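Local coordinates for Exo-1,5-alpha-L-arabinofuranobiosidase (PDB 2YDT), which probably hydrolyses alpha-1,5-linked arabinan from a chain end, releasing arabinobiose, and here holds an iminosugar inhibitor in its substrate pocket, at residues Ile224-Tyr229 and Gly274-Val279; Glu156-Thr161 and Met212-Lys217. All blocks are in the same frame, centred on the assembly; numbering follows the deposited sequence.

Contact 1: Ile224-Tyr229 and Gly274-Val279; sequences IYVYEY and GSPYVV
Two neighbouring four-stranded antiparallel blades meet where Val226 and Glu228 on strand 223-230 face Pro276 and Val278 on the segment entering strand 277-281. The end-to-end directions of the two segments are 165° apart, yet no backbone-to-backbone hydrogen bond joins them, so this is packing between sheets and not one sheet continued. Val226 supplies both its branches: CG1 touches Pro276 CB at 3.7 Å, while CG2 reaches Val278 CB, also at 3.7 Å. Further along, Ile224 CG2 and Val278 CG2 are 4.0 Å apart, the looser end of this apolar row. Six such blades in succession make up a six-bladed beta-propeller, and strand 277-281 is the first strand of the blade that follows the one carrying Glu228. The Pro276 ring rests against the main chain opposite, its CG 3.6 Å from Tyr227 C and its CD close to Glu228 CB. A single polar bond crosses the interface: Ser275 N donates to Glu228 OE1 at 2.8 Å. This bond is nearly straight (169° at the hydrogen) but arrives from above the carboxylate plane. Glu228 CG sits between its own backbone N and carbonyl carbon (chi1 68°), and the chain beyond is extended, which carries OE1 to within 3.3 Å of Gly274 CA. The same side chain touches the bound iminosugar, and the Ser275 amide probably helps hold it there.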
loop_
_atom_site.group_PDB
_atom_site.type_symbol
_atom_site.label_atom_id
_atom_site.label_comp_id
_atom_site.label_asym_id
_atom_site.label_seq_id
_atom_site.Cartn_x
_atom_site.Cartn_y
_atom_site.Cartn_z
ATOM N N ILE A 224 -7.568 10.037 -7.055
ATOM C CA ILE A 224 -6.144 10.387 -7.039
ATOM C C ILE A 224 -5.304 9.107 -6.984
ATOM O O ILE A 224 -5.524 8.253 -6.139
ATOM C CB ILE A 224 -5.803 11.359 -5.890
ATOM C CG1 ILE A 224 -4.347 11.832 -6.004
ATOM C CG2 ILE A 224 -6.152 10.751 -4.494
ATOM C CD1 ILE A 224 -3.941 12.924 -4.970
ATOM N N TYR A 225 -4.355 9.042 -7.909
ATOM C CA TYR A 225 -3.405 7.938 -8.075
ATOM C C TYR A 225 -2.045 8.442 -7.666
ATOM O O TYR A 225 -1.527 9.369 -8.300
ATOM C CB TYR A 225 -3.404 7.561 -9.542
ATOM C CG TYR A 225 -2.501 6.419 -9.986
ATOM C CD1 TYR A 225 -2.905 5.118 -9.779
ATOM C CD2 TYR A 225 -1.304 6.649 -10.605
ATOM C CE1 TYR A 225 -2.102 4.039 -10.197
ATOM C CE2 TYR A 225 -0.487 5.596 -11.052
ATOM C CZ TYR A 225 -0.911 4.292 -10.832
ATOM O OH TYR A 225 -0.103 3.264 -11.261
ATOM N N VAL A 226 -1.414 7.774 -6.690
ATOM C CA VAL A 226 -0.161 8.215 -6.116
ATOM C C VAL A 226 0.900 7.143 -6.285
ATOM O O VAL A 226 0.595 5.927 -6.204
ATOM C CB VAL A 226 -0.366 8.594 -4.618
ATOM C CG1 VAL A 226 0.958 9.003 -3.957
ATOM C CG2 VAL A 226 -1.415 9.776 -4.522
ATOM N N TYR A 227 2.134 7.571 -6.537
ATOM C CA TYR A 227 3.233 6.667 -6.778
ATOM C C TYR A 227 4.562 7.318 -6.520
ATOM O O TYR A 227 4.630 8.545 -6.456
ATOM C CB TYR A 227 3.228 6.082 -8.197
ATOM C CG TYR A 227 3.224 7.086 -9.333
ATOM C CD1 TYR A 227 4.373 7.384 -10.042
ATOM C CD2 TYR A 227 2.071 7.736 -9.686
ATOM C CE1 TYR A 227 4.354 8.335 -11.094
ATOM C CE2 TYR A 227 2.058 8.682 -10.712
ATOM C CZ TYR A 227 3.181 8.935 -11.433
ATOM O OH TYR A 227 3.157 9.853 -12.463
ATOM N N GLU A 228 5.599 6.496 -6.372
ATOM C CA GLU A 228 6.981 7.051 -6.387
ATOM C C GLU A 228 7.490 7.019 -7.829
ATOM O O GLU A 228 7.417 5.997 -8.527
ATOM C CB GLU A 228 7.904 6.311 -5.416
ATOM C CG GLU A 228 8.235 4.865 -5.802
ATOM C CD GLU A 228 9.339 4.213 -4.915
ATOM O OE1 GLU A 228 9.637 4.774 -3.825
ATOM O OE2 GLU A 228 9.897 3.165 -5.310
ATOM N N TYR A 229 8.010 8.153 -8.300
ATOM C CA TYR A 229 8.517 8.275 -9.639
ATOM C C TYR A 229 10.034 8.109 -9.659
ATOM O O TYR A 229 10.805 9.075 -9.627
ATOM C CB TYR A 229 8.027 9.606 -10.232
ATOM C CG TYR A 229 8.476 9.952 -11.642
ATOM C CD1 TYR A 229 9.281 9.108 -12.425
ATOM C CD2 TYR A 229 8.117 11.181 -12.177
ATOM C CE1 TYR A 229 9.705 9.495 -13.695
ATOM C CE2 TYR A 229 8.537 11.551 -13.427
ATOM C CZ TYR A 229 9.322 10.720 -14.170
ATOM O OH TYR A 229 9.776 11.187 -15.405
ATOM N N GLY A 274 9.646 8.563 -1.982
ATOM C CA GLY A 274 9.668 7.151 -1.561
ATOM C C GLY A 274 8.335 6.600 -1.094
ATOM O O GLY A 274 7.593 7.255 -0.346
ATOM N N SER A 275 8.026 5.388 -1.576
ATOM C CA SER A 275 6.995 4.522 -1.025
ATOM C C SER A 275 5.803 5.216 -0.369
ATOM O O SER A 275 5.539 5.046 0.845
ATOM C CB SER A 275 7.637 3.495 -0.063
ATOM O OG SER A 275 8.346 4.089 1.016
ATOM N N PRO A 276 5.019 5.907 -1.209
ATOM C CA PRO A 276 3.927 6.694 -0.662
ATOM C C PRO A 276 2.651 5.905 -0.417
ATOM O O PRO A 276 2.478 4.792 -0.896
ATOM C CB PRO A 276 3.707 7.766 -1.733
ATOM C CG PRO A 276 4.117 7.116 -2.998
ATOM C CD PRO A 276 5.275 6.232 -2.618
ATOM N N TYR A 277 1.745 6.512 0.330
ATOM C CA TYR A 277 0.454 5.913 0.607
ATOM C C TYR A 277 -0.563 7.035 0.731
ATOM O O TYR A 277 -0.326 7.976 1.507
ATOM C CB TYR A 277 0.485 5.060 1.915
ATOM C CG TYR A 277 -0.666 4.060 2.014
ATOM C CD1 TYR A 277 -0.497 2.732 1.665
ATOM C CD2 TYR A 277 -1.954 4.477 2.380
ATOM C CE1 TYR A 277 -1.549 1.871 1.695
ATOM C CE2 TYR A 277 -3.013 3.622 2.386
ATOM C CZ TYR A 277 -2.788 2.294 2.053
ATOM O OH TYR A 277 -3.827 1.377 2.064
ATOM N N VAL A 278 -1.703 6.924 0.034
ATOM C CA VAL A 278 -2.748 7.957 0.052
ATOM C C VAL A 278 -4.063 7.450 0.613
ATOM O O VAL A 278 -4.456 6.307 0.353
ATOM C CB VAL A 278 -2.991 8.575 -1.362
ATOM C CG1 VAL A 278 -3.624 7.625 -2.352
ATOM C CG2 VAL A 278 -3.884 9.832 -1.269
ATOM N N VAL A 279 -4.765 8.316 1.359
ATOM C CA VAL A 279 -6.177 8.107 1.699
ATOM C C VAL A 279 -6.896 9.431 1.517
ATOM O O VAL A 279 -6.250 10.487 1.392
ATOM C CB VAL A 279 -6.420 7.585 3.136
ATOM C CG1 VAL A 279 -5.824 6.206 3.281
ATOM C CG2 VAL A 279 -5.829 8.546 4.190
#

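Contact 2: Glu156-Thr161 and Met212-Lys217; sequences EPFLMT and MPTVAK. With EDG (1,4-dideoxy-1,4-imino-L-arabinitol), chain B; SO4 (sulfate ion), chain G; SO4 (sulfate ion), chain H.
Glu156 OE1, which lies 3.5 Å from Met212 CG, accepts a hydrogen bond from the inhibitor's O2' (2.6 Å) and is also hydrogen-bonded to Ser171 OG. Both glutamate and methionine line the iminosugar pocket, at the ends of the innermost strands of two successive propeller blades. These strands run almost parallel, 10° apart with their axes 6.9 Å from each other at closest approach, and no direct hydrogen bond spans them. Instead a water bridges two carbonyls, donating to Glu156 O at 2.8 Å and to Pro213 O at 2.7 Å, so both buried acceptors have a partner. Beyond the water, Phe158 CG is anti to the backbone N (chi1 -174°), which carries the ring across to the other strand. One ring face lies against Thr214: Thr214 CA stands 3.9 Å from the centroid of the Phe158 ring and only 9° off the ring normal, a CH-pi contact. Thr214 CG2 meets the ring at CD1, whereas the Val215 amide sits over the same face nearer CE2. Past the ring, Met160 crosses Val215 at about a right angle, its SD 3.6 Å from Val215 CG1, and the bend at chi3 also brings Met160 CE to 3.9 Å from Val215 CG1.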
loop_
_atom_site.group_PDB
_atom_site.type_symbol
_atom_site.label_atom_id
_atom_site.label_comp_id
_atom_site.label_asym_id
_atom_site.label_seq_id
_atom_site.Cartn_x
_atom_site.Cartn_y
_atom_site.Cartn_z
ATOM N N GLU A 156 3.719 -5.439 -5.417
ATOM C CA GLU A 156 3.008 -4.322 -4.749
ATOM C C GLU A 156 1.545 -4.120 -5.138
ATOM O O GLU A 156 1.162 -3.012 -5.594
ATOM C CB GLU A 156 3.802 -2.994 -4.920
ATOM C CG GLU A 156 5.177 -3.055 -4.205
ATOM C CD GLU A 156 6.343 -2.312 -4.871
ATOM O OE1 GLU A 156 6.204 -1.759 -5.974
ATOM O OE2 GLU A 156 7.425 -2.301 -4.223
ATOM N N PRO A 157 0.706 -5.147 -4.928
ATOM C CA PRO A 157 -0.723 -4.985 -5.248
ATOM C C PRO A 157 -1.465 -3.950 -4.423
ATOM O O PRO A 157 -1.242 -3.810 -3.212
ATOM C CB PRO A 157 -1.318 -6.371 -4.994
ATOM C CG PRO A 157 -0.390 -6.956 -3.918
ATOM C CD PRO A 157 0.991 -6.457 -4.309
ATOM N N PHE A 158 -2.425 -3.292 -5.057
ATOM C CA PHE A 158 -3.350 -2.386 -4.382
ATOM C C PHE A 158 -4.749 -2.604 -4.996
ATOM O O PHE A 158 -4.908 -2.604 -6.214
ATOM C CB PHE A 158 -2.940 -0.906 -4.499
ATOM C CG PHE A 158 -3.807 0.018 -3.678
ATOM C CD1 PHE A 158 -3.525 0.249 -2.363
ATOM C CD2 PHE A 158 -4.935 0.630 -4.238
ATOM C CE1 PHE A 158 -4.327 1.036 -1.597
ATOM C CE2 PHE A 158 -5.754 1.421 -3.491
ATOM C CZ PHE A 158 -5.470 1.629 -2.155
ATOM N N LEU A 159 -5.751 -2.797 -4.140
ATOM C CA LEU A 159 -7.125 -3.131 -4.583
ATOM C C LEU A 159 -8.107 -1.992 -4.378
ATOM O O LEU A 159 -8.118 -1.346 -3.343
ATOM C CB LEU A 159 -7.644 -4.360 -3.809
ATOM C CG LEU A 159 -6.967 -5.687 -4.149
ATOM C CD1 LEU A 159 -7.189 -6.699 -2.972
ATOM C CD2 LEU A 159 -7.456 -6.261 -5.460
ATOM N N MET A 160 -8.989 -1.794 -5.361
ATOM C CA MET A 160 -10.052 -0.799 -5.250
ATOM C C MET A 160 -11.206 -1.153 -6.203
ATOM O O MET A 160 -10.991 -1.538 -7.346
ATOM C CB MET A 160 -9.510 0.584 -5.632
ATOM C CG MET A 160 -10.484 1.716 -5.332
ATOM S SD MET A 160 -9.928 3.333 -5.956
ATOM C CE MET A 160 -10.204 3.097 -7.689
ATOM N N THR A 161 -12.437 -0.981 -5.732
ATOM C CA THR A 161 -13.621 -1.179 -6.558
ATOM C C THR A 161 -13.900 0.062 -7.400
ATOM O O THR A 161 -13.694 1.193 -6.932
ATOM C CB THR A 161 -14.820 -1.541 -5.689
ATOM O OG1 THR A 161 -14.624 -2.845 -5.097
ATOM C CG2 THR A 161 -16.146 -1.597 -6.505
ATOM N N MET A 212 4.893 1.493 -6.827
ATOM C CA MET A 212 4.207 1.529 -5.504
ATOM C C MET A 212 2.862 2.326 -5.559
ATOM O O MET A 212 2.690 3.388 -4.917
ATOM C CB MET A 212 5.155 2.058 -4.417
ATOM C CG MET A 212 6.516 1.384 -4.487
ATOM S SD MET A 212 7.542 1.550 -3.034
ATOM C CE MET A 212 6.679 0.398 -1.921
ATOM N N PRO A 213 1.887 1.818 -6.332
ATOM C CA PRO A 213 0.647 2.583 -6.585
ATOM C C PRO A 213 -0.362 2.474 -5.432
ATOM O O PRO A 213 -0.615 1.361 -4.937
ATOM C CB PRO A 213 0.087 1.951 -7.849
ATOM C CG PRO A 213 0.498 0.497 -7.684
ATOM C CD PRO A 213 1.909 0.549 -7.078
ATOM N N THR A 214 -0.946 3.607 -5.024
ATOM C CA THR A 214 -2.118 3.597 -4.154
ATOM C C THR A 214 -3.101 4.634 -4.688
ATOM O O THR A 214 -2.720 5.511 -5.466
ATOM C CB THR A 214 -1.813 3.834 -2.669
ATOM O OG1 THR A 214 -1.291 5.161 -2.473
ATOM C CG2 THR A 214 -0.787 2.790 -2.149
ATOM N N VAL A 215 -4.374 4.468 -4.318
ATOM C CA VAL A 215 -5.462 5.223 -4.937
ATOM C C VAL A 215 -6.505 5.604 -3.905
ATOM O O VAL A 215 -6.798 4.849 -2.976
ATOM C CB VAL A 215 -6.130 4.389 -6.090
ATOM C CG1 VAL A 215 -7.052 5.270 -6.972
ATOM C CG2 VAL A 215 -5.045 3.663 -6.937
ATOM N N ALA A 216 -7.078 6.795 -4.049
ATOM C CA ALA A 216 -8.156 7.205 -3.192
ATOM C C ALA A 216 -9.247 7.924 -4.016
ATOM O O ALA A 216 -8.952 8.600 -4.993
ATOM C CB ALA A 216 -7.661 8.114 -2.072
ATOM N N LYS A 217 -10.487 7.764 -3.592
ATOM C CA LYS A 217 -11.639 8.421 -4.233
ATOM C C LYS A 217 -11.931 9.766 -3.559
ATOM O O LYS A 217 -12.038 9.833 -2.339
ATOM C CB LYS A 217 -12.883 7.550 -4.144
ATOM C CG LYS A 217 -14.087 8.075 -4.991
ATOM C CD LYS A 217 -15.263 7.118 -4.935
ATOM C CE LYS A 217 -16.441 7.608 -5.815
ATOM N NZ LYS A 217 -17.631 6.695 -5.668
HETATM O "O2'" EDG B . 8.098 -0.310 -7.102
HETATM C "C2'" EDG B . 9.483 -0.605 -6.764
HETATM C "C1'" EDG B . 9.790 -0.086 -5.374
HETATM N "N4'" EDG B . 10.016 -1.285 -4.556
HETATM C "C3'" EDG B . 9.797 -2.107 -6.751
HETATM O "O3'" EDG B . 10.601 -2.553 -7.866
HETATM C "C4'" EDG B . 10.568 -2.311 -5.433
HETATM C "C5'" EDG B . 10.497 -3.693 -4.844
HETATM O "O5'" EDG B . 11.468 -3.761 -3.811
HETATM S S SO4 G . -17.869 3.065 -6.994
HETATM O O1 SO4 G . -17.354 1.745 -6.649
HETATM O O2 SO4 G . -17.782 3.269 -8.429
HETATM O O3 SO4 G . -19.267 3.184 -6.583
HETATM O O4 SO4 G . -17.054 4.045 -6.267
HETATM S S SO4 H . -13.184 0.995 -2.001
HETATM O O1 SO4 H . -12.891 0.287 -3.216
HETATM O O2 SO4 H . -11.906 1.426 -1.360
HETATM O O3 SO4 H . -14.045 2.133 -2.293
HETATM O O4 SO4 H . -13.921 0.163 -1.065
HETATM O O HOH W 1 0.856 -0.734 -3.995
#

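In the fold
Both contacts are interior seams between propeller blades, their centres 9 Å apart, and both use the blade spanning strands 209-217 and 223-230. Contact 2 joins that blade's innermost strand to the preceding blade; contact 1 joins its second strand to the following one. Backbone pairing between the two strands, Val226 N with Thr214 O and Ile224 N with Ala216 O, links the seams directly. Thr214 adds a side-chain tie, its OG1 hydrogen-bonded to Val278 N. Contact 1 is aliphatic with one direct polar bond, whereas contact 2 relies on an aromatic face, sulfur and a bridging water, and at Met160 becomes partly exposed. Both seams end in a glutamate at the same pocket, one gripped by a main-chain amide across its seam, the other by a serine of its own blade.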